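Local coordinates for Lmo2184 protein (Listeria monocytogenes serovar 1/2a, PDB 5JOQ), which probably binds heme as the substrate-binding lipoprotein of an iron-uptake ABC transporter, at residues P167-V181 against L216-H229. Residues are numbered along the deposited sequence; the frame is centred on the assembly and turned at random.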
loop_
_atom_site.group_PDB
_atom_site.type_symbol
_atom_site.label_atom_id
_atom_site.label_comp_id
_atom_site.label_asym_id
_atom_site.label_seq_id
_atom_site.Cartn_x
_atom_site.Cartn_y
_atom_site.Cartn_z
ATOM N N PRO A 167 -25.883 -17.246 -9.672
ATOM C CA PRO A 167 -24.660 -17.305 -10.472
ATOM C C PRO A 167 -23.557 -18.108 -9.776
ATOM O O PRO A 167 -23.564 -18.189 -8.571
ATOM C CB PRO A 167 -24.220 -15.856 -10.510
ATOM C CG PRO A 167 -24.632 -15.338 -9.187
ATOM C CD PRO A 167 -25.902 -16.040 -8.835
ATOM N N THR A 168 -22.630 -18.680 -10.526
ATOM C CA THR A 168 -21.498 -19.362 -9.936
ATOM C C THR A 168 -20.451 -18.242 -9.722
ATOM O O THR A 168 -20.343 -17.341 -10.533
ATOM C CB THR A 168 -20.945 -20.466 -10.839
ATOM O OG1 THR A 168 -20.644 -19.912 -12.111
ATOM C CG2 THR A 168 -21.962 -21.594 -10.996
ATOM N N VAL A 169 -19.701 -18.309 -8.637
ATOM C CA VAL A 169 -18.734 -17.285 -8.310
ATOM C C VAL A 169 -17.343 -17.782 -7.932
ATOM O O VAL A 169 -17.210 -18.746 -7.225
ATOM C CB VAL A 169 -19.241 -16.434 -7.117
ATOM C CG1 VAL A 169 -18.312 -15.269 -6.824
ATOM C CG2 VAL A 169 -20.678 -15.990 -7.324
ATOM N N LEU A 170 -16.325 -17.081 -8.407
ATOM C CA LEU A 170 -14.956 -17.382 -8.046
ATOM C C LEU A 170 -14.486 -16.182 -7.219
ATOM O O LEU A 170 -14.589 -15.054 -7.656
ATOM C CB LEU A 170 -14.075 -17.581 -9.263
ATOM C CG LEU A 170 -12.575 -17.493 -9.016
ATOM C CD1 LEU A 170 -12.151 -18.484 -7.955
ATOM C CD2 LEU A 170 -11.787 -17.701 -10.290
ATOM N N ILE A 171 -13.981 -16.450 -6.026
ATOM C CA ILE A 171 -13.517 -15.406 -5.128
ATOM C C ILE A 171 -11.982 -15.460 -4.998
ATOM O O ILE A 171 -11.434 -16.474 -4.618
ATOM C CB ILE A 171 -14.127 -15.527 -3.720
ATOM C CG1 ILE A 171 -15.636 -15.693 -3.755
ATOM C CG2 ILE A 171 -13.783 -14.323 -2.867
ATOM C CD1 ILE A 171 -16.200 -16.209 -2.464
ATOM N N LEU A 172 -11.312 -14.356 -5.292
ATOM C CA LEU A 172 -9.848 -14.317 -5.241
ATOM C C LEU A 172 -9.433 -13.293 -4.193
ATOM O O LEU A 172 -10.044 -12.226 -4.096
ATOM C CB LEU A 172 -9.250 -13.917 -6.614
ATOM C CG LEU A 172 -9.593 -14.833 -7.797
ATOM C CD1 LEU A 172 -9.017 -14.245 -9.100
ATOM C CD2 LEU A 172 -9.065 -16.244 -7.545
ATOM N N MET A 173 -8.404 -13.612 -3.403
ATOM C CA MET A 173 -7.842 -12.686 -2.433
ATOM C C MET A 173 -6.349 -12.567 -2.720
ATOM O O MET A 173 -5.660 -13.582 -2.765
ATOM C CB MET A 173 -8.052 -13.206 -0.982
ATOM C CG MET A 173 -7.468 -12.316 0.042
ATOM S SD MET A 173 -7.605 -12.957 1.728
ATOM C CE MET A 173 -6.465 -14.353 1.788
ATOM N N GLY A 174 -5.838 -11.350 -2.867
ATOM C CA GLY A 174 -4.392 -11.210 -2.985
ATOM C C GLY A 174 -3.977 -10.227 -4.064
ATOM O O GLY A 174 -4.725 -9.286 -4.358
ATOM N N VAL A 175 -2.814 -10.459 -4.680
ATOM C CA VAL A 175 -2.229 -9.573 -5.682
ATOM C C VAL A 175 -1.777 -10.419 -6.870
ATOM O O VAL A 175 -1.643 -11.653 -6.769
ATOM C CB VAL A 175 -1.050 -8.748 -5.101
ATOM C CG1 VAL A 175 -1.496 -7.991 -3.846
ATOM C CG2 VAL A 175 0.115 -9.642 -4.765
ATOM N N PRO A 176 -1.519 -9.778 -8.016
ATOM C CA PRO A 176 -1.177 -10.531 -9.228
ATOM C C PRO A 176 -0.083 -11.548 -8.962
ATOM O O PRO A 176 0.873 -11.276 -8.237
ATOM C CB PRO A 176 -0.705 -9.436 -10.202
ATOM C CG PRO A 176 -1.458 -8.226 -9.772
ATOM C CD PRO A 176 -1.546 -8.327 -8.261
ATOM N N GLY A 177 -0.253 -12.749 -9.523
ATOM C CA GLY A 177 0.707 -13.827 -9.335
ATOM C C GLY A 177 0.525 -14.650 -8.080
ATOM O O GLY A 177 1.049 -15.769 -8.008
ATOM N N SER A 178 -0.228 -14.165 -7.085
ATOM C CA SER A 178 -0.342 -14.921 -5.837
ATOM C C SER A 178 -1.778 -14.978 -5.305
ATOM O O SER A 178 -1.977 -15.170 -4.100
ATOM C CB SER A 178 0.589 -14.339 -4.764
ATOM O OG SER A 178 0.433 -12.928 -4.662
ATOM N N TYR A 179 -2.786 -14.851 -6.177
ATOM C CA TYR A 179 -4.180 -14.869 -5.729
ATOM C C TYR A 179 -4.491 -16.190 -5.036
ATOM O O TYR A 179 -4.166 -17.260 -5.564
ATOM C CB TYR A 179 -5.136 -14.711 -6.906
ATOM C CG TYR A 179 -5.079 -13.353 -7.547
ATOM C CD1 TYR A 179 -5.509 -12.223 -6.856
ATOM C CD2 TYR A 179 -4.609 -13.206 -8.858
ATOM C CE1 TYR A 179 -5.474 -10.958 -7.459
ATOM C CE2 TYR A 179 -4.592 -11.961 -9.468
ATOM C CZ TYR A 179 -5.000 -10.837 -8.760
ATOM O OH TYR A 179 -4.961 -9.596 -9.350
ATOM N N LEU A 180 -5.144 -16.108 -3.874
ATOM C CA LEU A 180 -5.741 -17.264 -3.212
ATOM C C LEU A 180 -7.208 -17.405 -3.613
ATOM O O LEU A 180 -7.915 -16.411 -3.767
ATOM C CB LEU A 180 -5.684 -17.106 -1.691
ATOM C CG LEU A 180 -4.253 -17.132 -1.123
ATOM C CD1 LEU A 180 -4.278 -16.733 0.342
ATOM C CD2 LEU A 180 -3.680 -18.539 -1.246
ATOM N N VAL A 181 -7.676 -18.655 -3.707
ATOM C CA VAL A 181 -9.106 -18.922 -3.869
ATOM C C VAL A 181 -9.769 -18.923 -2.496
ATOM O O VAL A 181 -9.275 -19.571 -1.568
ATOM C CB VAL A 181 -9.313 -20.259 -4.579
ATOM C CG1 VAL A 181 -10.804 -20.555 -4.692
ATOM C CG2 VAL A 181 -8.682 -20.189 -5.967
ATOM N N LEU A 216 -9.982 -23.777 -12.737
ATOM C CA LEU A 216 -10.959 -22.703 -12.538
ATOM C C LEU A 216 -11.497 -22.205 -13.874
ATOM O O LEU A 216 -12.695 -21.916 -14.004
ATOM C CB LEU A 216 -10.329 -21.556 -11.753
ATOM C CG LEU A 216 -9.942 -21.903 -10.283
ATOM C CD1 LEU A 216 -9.123 -20.779 -9.675
ATOM C CD2 LEU A 216 -11.205 -22.136 -9.393
ATOM N N GLN A 217 -10.634 -22.116 -14.883
ATOM C CA GLN A 217 -11.112 -21.693 -16.201
ATOM C C GLN A 217 -12.148 -22.668 -16.746
ATOM O O GLN A 217 -13.153 -22.266 -17.349
ATOM C CB GLN A 217 -9.935 -21.566 -17.174
ATOM C CG GLN A 217 -10.399 -21.019 -18.565
ATOM C CD GLN A 217 -9.223 -20.798 -19.529
ATOM O OE1 GLN A 217 -8.261 -20.132 -19.174
ATOM N NE2 GLN A 217 -9.295 -21.370 -20.717
ATOM N N SER A 218 -11.904 -23.956 -16.579
ATOM C CA SER A 218 -12.868 -24.952 -17.035
ATOM C C SER A 218 -14.163 -24.864 -16.224
ATOM O O SER A 218 -15.259 -25.074 -16.758
ATOM C CB SER A 218 -12.252 -26.344 -16.903
ATOM O OG SER A 218 -13.146 -27.347 -17.313
ATOM N N ALA A 219 -14.064 -24.561 -14.939
ATOM C CA ALA A 219 -15.286 -24.404 -14.148
ATOM C C ALA A 219 -16.094 -23.208 -14.641
ATOM O O ALA A 219 -17.333 -23.200 -14.543
ATOM C CB ALA A 219 -14.951 -24.255 -12.670
ATOM N N ASN A 220 -15.407 -22.188 -15.146
ATOM C CA ASN A 220 -16.011 -21.057 -15.847
ATOM C C ASN A 220 -16.977 -20.304 -14.924
ATOM O O ASN A 220 -18.192 -20.348 -15.152
ATOM C CB ASN A 220 -16.737 -21.579 -17.101
ATOM C CG ASN A 220 -17.144 -20.467 -18.071
ATOM O OD1 ASN A 220 -16.560 -19.386 -18.091
ATOM N ND2 ASN A 220 -18.134 -20.752 -18.911
ATOM N N PRO A 221 -16.510 -19.625 -13.878
ATOM C CA PRO A 221 -17.452 -18.890 -13.018
ATOM C C PRO A 221 -18.187 -17.815 -13.807
ATOM O O PRO A 221 -17.624 -17.177 -14.698
ATOM C CB PRO A 221 -16.560 -18.272 -11.924
ATOM C CG PRO A 221 -15.162 -18.178 -12.614
ATOM C CD PRO A 221 -15.106 -19.474 -13.432
ATOM N N ASP A 222 -19.463 -17.620 -13.478
ATOM C CA ASP A 222 -20.202 -16.495 -14.054
ATOM C C ASP A 222 -19.563 -15.166 -13.665
ATOM O O ASP A 222 -19.491 -14.226 -14.469
ATOM C CB ASP A 222 -21.640 -16.527 -13.553
ATOM C CG ASP A 222 -22.426 -17.703 -14.105
ATOM O OD1 ASP A 222 -22.246 -18.009 -15.286
ATOM O OD2 ASP A 222 -23.204 -18.312 -13.339
ATOM N N ILE A 223 -19.117 -15.064 -12.423
ATOM C CA ILE A 223 -18.631 -13.821 -11.829
ATOM C C ILE A 223 -17.311 -14.083 -11.130
ATOM O O ILE A 223 -17.152 -15.119 -10.470
ATOM C CB ILE A 223 -19.647 -13.274 -10.806
ATOM C CG1 ILE A 223 -20.954 -12.882 -11.496
ATOM C CG2 ILE A 223 -19.054 -12.092 -9.994
ATOM C CD1 ILE A 223 -22.141 -12.682 -10.477
ATOM N N ILE A 224 -16.370 -13.130 -11.227
ATOM C CA ILE A 224 -15.157 -13.184 -10.405
ATOM C C ILE A 224 -15.153 -11.976 -9.482
ATOM O O ILE A 224 -15.424 -10.858 -9.934
ATOM C CB ILE A 224 -13.878 -13.227 -11.256
ATOM C CG1 ILE A 224 -13.884 -14.474 -12.173
ATOM C CG2 ILE A 224 -12.614 -13.175 -10.331
ATOM C CD1 ILE A 224 -12.750 -14.453 -13.232
ATOM N N LEU A 225 -14.920 -12.218 -8.186
ATOM C CA LEU A 225 -14.773 -11.189 -7.164
ATOM C C LEU A 225 -13.330 -11.198 -6.683
ATOM O O LEU A 225 -12.743 -12.272 -6.517
ATOM C CB LEU A 225 -15.691 -11.435 -5.948
ATOM C CG LEU A 225 -17.187 -11.628 -6.226
ATOM C CD1 LEU A 225 -17.947 -11.825 -4.895
ATOM C CD2 LEU A 225 -17.758 -10.417 -7.024
ATOM N N ARG A 226 -12.757 -10.001 -6.464
ATOM C CA ARG A 226 -11.373 -9.887 -6.000
ATOM C C ARG A 226 -11.312 -9.002 -4.765
ATOM O O ARG A 226 -12.034 -8.012 -4.670
ATOM C CB ARG A 226 -10.443 -9.284 -7.099
ATOM C CG ARG A 226 -10.346 -10.147 -8.390
ATOM C CD ARG A 226 -9.364 -9.463 -9.430
ATOM N NE ARG A 226 -9.873 -8.134 -9.829
ATOM C CZ ARG A 226 -9.851 -7.677 -11.074
ATOM N NH1 ARG A 226 -9.350 -8.441 -12.041
ATOM N NH2 ARG A 226 -10.358 -6.484 -11.365
ATOM N N ALA A 227 -10.458 -9.368 -3.811
ATOM C CA ALA A 227 -10.242 -8.572 -2.604
ATOM C C ALA A 227 -8.740 -8.403 -2.398
ATOM O O ALA A 227 -8.005 -9.394 -2.358
ATOM C CB ALA A 227 -10.858 -9.247 -1.364
ATOM N N ALA A 228 -8.291 -7.156 -2.235
ATOM C CA ALA A 228 -6.913 -6.869 -1.850
ATOM C C ALA A 228 -6.990 -6.078 -0.553
ATOM O O ALA A 228 -6.914 -4.854 -0.567
ATOM C CB ALA A 228 -6.177 -6.108 -2.947
ATOM N N HIS A 229 -7.182 -6.788 0.565
ATOM C CA HIS A 229 -7.475 -6.135 1.832
ATOM C C HIS A 229 -6.351 -5.167 2.222
ATOM O O HIS A 229 -5.181 -5.545 2.225
ATOM C CB HIS A 229 -7.652 -7.207 2.907
ATOM C CG HIS A 229 -8.746 -8.195 2.579
ATOM N ND1 HIS A 229 -10.062 -7.821 2.444
ATOM C CD2 HIS A 229 -8.713 -9.535 2.362
ATOM C CE1 HIS A 229 -10.802 -8.890 2.172
ATOM N NE2 HIS A 229 -10.007 -9.946 2.126
HETATM O O HOH W 1 -19.616 -22.135 -13.220
#
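Leu170 packs on Pro221 and Leu216 where two parallel strands, 168-173 and 223-227, pair in the mixed sheet of the C-terminal lobe. The protein belongs to the bacterial solute-binding protein 8 family. Helix 213-219 leads into strand 223-227 and packs on Leu170; helix 233-245 reaches Leu172 through Phe243. This is the tightly packed part. With chi1 at 163°, CG of Leu170 lies opposite the backbone N, and both methyls reach the Leu216 side chain. Its CB lies alongside the proline ring, 3.6 Å from Pro221 CG, and Leu170 CD1 comes within 4.0 Å of Leu216 CD2. Val181 CG2 meets the other methyl of Leu216, CD1. Farther along this face, Leu172 CD1 touches Ile224 CG2, and the guanidinium of Arg226 forms salt bridges with Asp240 and Asp262. On the reverse face Val169 CG1 rests against Leu225 CG, and helix 187-194 covers both.

The strand pair is held by regular backbone bonds, from Ile223 N to Thr168 O up to Gly174 N to Ala227 O. At its far end Met173 SD sits at the edge of the His229 ring, 3.7 Å from CD2.

The looser, partly exposed end is polar. Asp222 OD2 accepts Thr168 N at 2.9 Å, on its anti side and 29° out of the carboxylate plane. It also makes a weak hydrogen bond to a bound citrate, probably from the crystallisation liquor. A water joins Thr168 OG1 to Ala219 O at the helix end. The same OG1 accepts Asp222 N at 2.9 Å, with an N-H...O angle of 159°.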